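Local coordinates for protein flavoredoxin (Methanosarcina acetivorans, PDB 3BNK) that binds flavin mononucleotide as its cofactor and probably serves in electron transfer, as a member of the flavoredoxin family with a flavin reductase-like domain, at residues B[23-27]-B[28-32]. Sequence-based numbering, arbitrary orientation.
Sequences ANVKG and KANLM. With FMN (flavin mononucleotide), chain D.
Val25 and Lys28 close a beta hairpin with a two-residue loop, a type I' turn through Lys26 and Gly27 that joins strands 16-25 and 28-41 of the antiparallel sheet and sets the second strand beside the FMN phosphate. Val25 N donates to Lys28 O (2.9 Å), and Lys28 N returns a bond to Val25 O. The next hydrogen-bonded pair is Ala23 with Asn30, where Asn30 N reaches Ala23 O at 2.7 Å. Between them, in the non-hydrogen-bonded pair Asn24-Ala29, Asn24 OD1 lies 3.7 Å from Ala29 CA while accepting a hydrogen bond from Tyr101. On the other face, Val25 CG2 packs against Asn30 CB at 3.8 Å. With CG anti to the backbone nitrogen (chi1 -163°), the Asn30 amide turns toward the phosphate, where ND2 donates to FMN O3P (2.9 Å, 170°). Thr57 and Lys93, also hydrogen-bonded to FMN, lie close to the amide. Two residues on, Met32 lays CB 3.3 Å from FMN O5' and its terminal CE 3.5 Å from FMN C2. A leucine at Asn30 would probably leave O3P without this donor and press a hydrocarbon branch against the phosphate. The hairpin thus supplies a neutral N-H to an anion whose charge is probably balanced in part by Lys93.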
ATOM      1  N   ALA B  23      -7.802  11.105 -13.460  1.00 18.24           N
ATOM      2  CA  ALA B  23      -7.093  11.379 -14.695  1.00 19.51           C
ATOM      3  C   ALA B  23      -8.010  12.037 -15.715  1.00 20.20           C
ATOM      4  O   ALA B  23      -9.227  11.788 -15.742  1.00 20.31           O
ATOM      5  CB  ALA B  23      -6.470  10.103 -15.258  1.00 19.25           C
ATOM      6  N   ASN B  24      -7.434  12.923 -16.518  1.00 21.04           N
ATOM      7  CA  ASN B  24      -8.117  13.400 -17.706  1.00 22.14           C
ATOM      8  C   ASN B  24      -8.003  12.341 -18.781  1.00 22.64           C
ATOM      9  O   ASN B  24      -6.920  11.801 -19.008  1.00 22.39           O
ATOM     10  CB  ASN B  24      -7.529  14.719 -18.213  1.00 22.02           C
ATOM     11  CG  ASN B  24      -8.133  15.936 -17.525  1.00 22.65           C
ATOM     12  OD1 ASN B  24      -8.835  15.822 -16.514  1.00 22.16           O
ATOM     13  ND2 ASN B  24      -7.867  17.105 -18.080  1.00 22.90           N
ATOM     14  N   VAL B  25      -9.135  12.028 -19.402  1.00 23.53           N
ATOM     15  CA  VAL B  25      -9.186  11.126 -20.541  1.00 24.88           C
ATOM     16  C   VAL B  25      -9.967  11.890 -21.596  1.00 25.79           C
ATOM     17  O   VAL B  25     -11.104  12.307 -21.351  1.00 26.21           O
ATOM     18  CB  VAL B  25      -9.868   9.771 -20.218  1.00 24.95           C
ATOM     19  CG1 VAL B  25      -9.487   8.722 -21.274  1.00 25.08           C
ATOM     20  CG2 VAL B  25      -9.490   9.259 -18.819  1.00 24.68           C
ATOM     21  N   LYS B  26      -9.329  12.113 -22.747  1.00 26.79           N
ATOM     22  CA  LYS B  26      -9.880  12.944 -23.821  1.00 27.63           C
ATOM     23  C   LYS B  26     -10.407  14.287 -23.292  1.00 27.43           C
ATOM     24  O   LYS B  26     -11.494  14.742 -23.673  1.00 27.49           O
ATOM     25  CB  LYS B  26     -10.971  12.190 -24.600  1.00 28.06           C
ATOM     26  CG  LYS B  26     -10.462  11.024 -25.430  1.00 30.39           C
ATOM     27  CD  LYS B  26     -11.626  10.156 -25.903  1.00 32.60           C
ATOM     28  CE  LYS B  26     -11.142   8.796 -26.376  1.00 34.39           C
ATOM     29  NZ  LYS B  26     -12.230   7.775 -26.280  1.00 35.38           N
ATOM     30  N   GLY B  27      -9.628  14.904 -22.405  1.00 27.04           N
ATOM     31  CA  GLY B  27      -9.931  16.232 -21.874  1.00 26.70           C
ATOM     32  C   GLY B  27     -10.958  16.286 -20.754  1.00 26.71           C
ATOM     33  O   GLY B  27     -11.215  17.368 -20.204  1.00 27.40           O
ATOM     34  N   LYS B  28     -11.535  15.130 -20.409  1.00 26.05           N
ATOM     35  CA  LYS B  28     -12.594  15.045 -19.390  1.00 25.61           C
ATOM     36  C   LYS B  28     -12.126  14.279 -18.159  1.00 24.36           C
ATOM     37  O   LYS B  28     -11.446  13.266 -18.273  1.00 23.91           O
ATOM     38  CB  LYS B  28     -13.845  14.391 -19.982  1.00 25.66           C
ATOM     39  CG  LYS B  28     -15.121  14.549 -19.158  1.00 28.26           C
ATOM     40  CD  LYS B  28     -16.401  14.497 -20.032  1.00 30.62           C
ATOM     41  CE  LYS B  28     -16.505  13.234 -20.889  1.00 33.47           C
ATOM     42  NZ  LYS B  28     -16.405  11.947 -20.124  1.00 34.92           N
ATOM     43  N   ALA B  29     -12.503  14.770 -16.984  1.00 23.12           N
ATOM     44  CA  ALA B  29     -12.060  14.176 -15.734  1.00 21.61           C
ATOM     45  C   ALA B  29     -12.680  12.792 -15.523  1.00 20.91           C
ATOM     46  O   ALA B  29     -13.889  12.574 -15.735  1.00 20.38           O
ATOM     47  CB  ALA B  29     -12.367  15.090 -14.569  1.00 21.50           C
ATOM     48  N   ASN B  30     -11.823  11.861 -15.127  1.00 20.05           N
ATOM     49  CA  ASN B  30     -12.246  10.535 -14.756  1.00 19.43           C
ATOM     50  C   ASN B  30     -11.757  10.224 -13.359  1.00 19.00           C
ATOM     51  O   ASN B  30     -10.738  10.753 -12.925  1.00 18.62           O
ATOM     52  CB  ASN B  30     -11.731   9.496 -15.754  1.00 19.36           C
ATOM     53  CG  ASN B  30     -12.467   8.186 -15.647  1.00 19.26           C
ATOM     54  OD1 ASN B  30     -13.696   8.153 -15.584  1.00 19.23           O
ATOM     55  ND2 ASN B  30     -11.724   7.096 -15.631  1.00 19.51           N
ATOM     56  N   LEU B  31     -12.528   9.401 -12.648  1.00 18.59           N
ATOM     57  CA  LEU B  31     -12.144   8.865 -11.351  1.00 17.91           C
ATOM     58  C   LEU B  31     -12.431   7.374 -11.285  1.00 17.25           C
ATOM     59  O   LEU B  31     -13.477   6.924 -11.732  1.00 17.43           O
ATOM     60  CB  LEU B  31     -12.894   9.602 -10.237  1.00 18.09           C
ATOM     61  CG  LEU B  31     -12.611  11.103 -10.375  1.00 19.03           C
ATOM     62  CD1 LEU B  31     -13.851  11.952 -10.276  1.00 19.87           C
ATOM     63  CD2 LEU B  31     -11.482  11.577  -9.474  1.00 18.51           C
ATOM     64  N   MET B  32     -11.490   6.616 -10.742  1.00 16.53           N
ATOM     65  CA  MET B  32     -11.724   5.221 -10.413  1.00 16.49           C
ATOM     66  C   MET B  32     -11.253   4.937  -8.989  1.00 16.08           C
ATOM     67  O   MET B  32     -10.303   5.561  -8.511  1.00 15.32           O
ATOM     68  CB  MET B  32     -11.017   4.288 -11.407  1.00 16.44           C
ATOM     69  CG  MET B  32      -9.505   4.450 -11.473  1.00 16.33           C
ATOM     70  SD  MET B  32      -8.689   3.054 -12.256  1.00 17.76           S
ATOM     71  CE  MET B  32      -8.325   1.987 -10.868  1.00 13.09           C
TER
HETATM   72  N1  FMN D1001      -8.900  -1.450 -10.208  1.00 15.94           N
HETATM   73  C2  FMN D1001      -7.544  -1.409 -10.467  1.00 15.86           C
HETATM   74  O2  FMN D1001      -7.154  -1.596 -11.614  1.00 16.25           O
HETATM   75  N3  FMN D1001      -6.642  -1.150  -9.449  1.00 16.53           N
HETATM   76  C4  FMN D1001      -7.116  -0.936  -8.165  1.00 16.08           C
HETATM   77  O4  FMN D1001      -6.312  -0.719  -7.266  1.00 15.19           O
HETATM   78  C4A FMN D1001      -8.491  -0.981  -7.901  1.00 16.54           C
HETATM   79  N5  FMN D1001      -8.976  -0.779  -6.616  1.00 16.54           N
HETATM   80  C5A FMN D1001     -10.333  -0.805  -6.357  1.00 16.44           C
HETATM   81  C6  FMN D1001     -10.781  -0.566  -5.052  1.00 16.58           C
HETATM   82  C7  FMN D1001     -12.154  -0.597  -4.768  1.00 16.34           C
HETATM   83  C7M FMN D1001     -12.605  -0.235  -3.385  1.00 16.28           C
HETATM   84  C8  FMN D1001     -13.073  -0.859  -5.795  1.00 16.81           C
HETATM   85  C8M FMN D1001     -14.558  -0.658  -5.581  1.00 16.52           C
HETATM   86  C9  FMN D1001     -12.613  -1.077  -7.101  1.00 15.77           C
HETATM   87  C9A FMN D1001     -11.249  -1.046  -7.395  1.00 16.35           C
HETATM   88  N10 FMN D1001     -10.773  -1.259  -8.695  1.00 16.15           N
HETATM   89  C10 FMN D1001      -9.397  -1.235  -8.939  1.00 16.46           C
HETATM   90  C1' FMN D1001     -11.730  -1.418  -9.846  1.00 17.40           C
HETATM   91  C2' FMN D1001     -11.878  -0.153 -10.682  1.00 17.90           C
HETATM   92  O2' FMN D1001     -11.974   0.982  -9.843  1.00 17.27           O
HETATM   93  C3' FMN D1001     -13.151  -0.202 -11.528  1.00 18.89           C
HETATM   94  O3' FMN D1001     -13.149  -1.270 -12.459  1.00 19.33           O
HETATM   95  C4' FMN D1001     -13.419   1.138 -12.211  1.00 17.91           C
HETATM   96  O4' FMN D1001     -14.720   1.123 -12.734  1.00 16.24           O
HETATM   97  C5' FMN D1001     -12.443   1.501 -13.322  1.00 17.15           C
HETATM   98  O5' FMN D1001     -12.862   2.784 -13.751  1.00 19.08           O
HETATM   99  P   FMN D1001     -12.528   3.367 -15.220  1.00 19.49           P
HETATM  100  O1P FMN D1001     -12.896   2.338 -16.248  1.00 19.66           O
HETATM  101  O2P FMN D1001     -11.049   3.610 -15.284  1.00 17.70           O
HETATM  102  O3P FMN D1001     -13.241   4.666 -15.479  1.00 18.73           O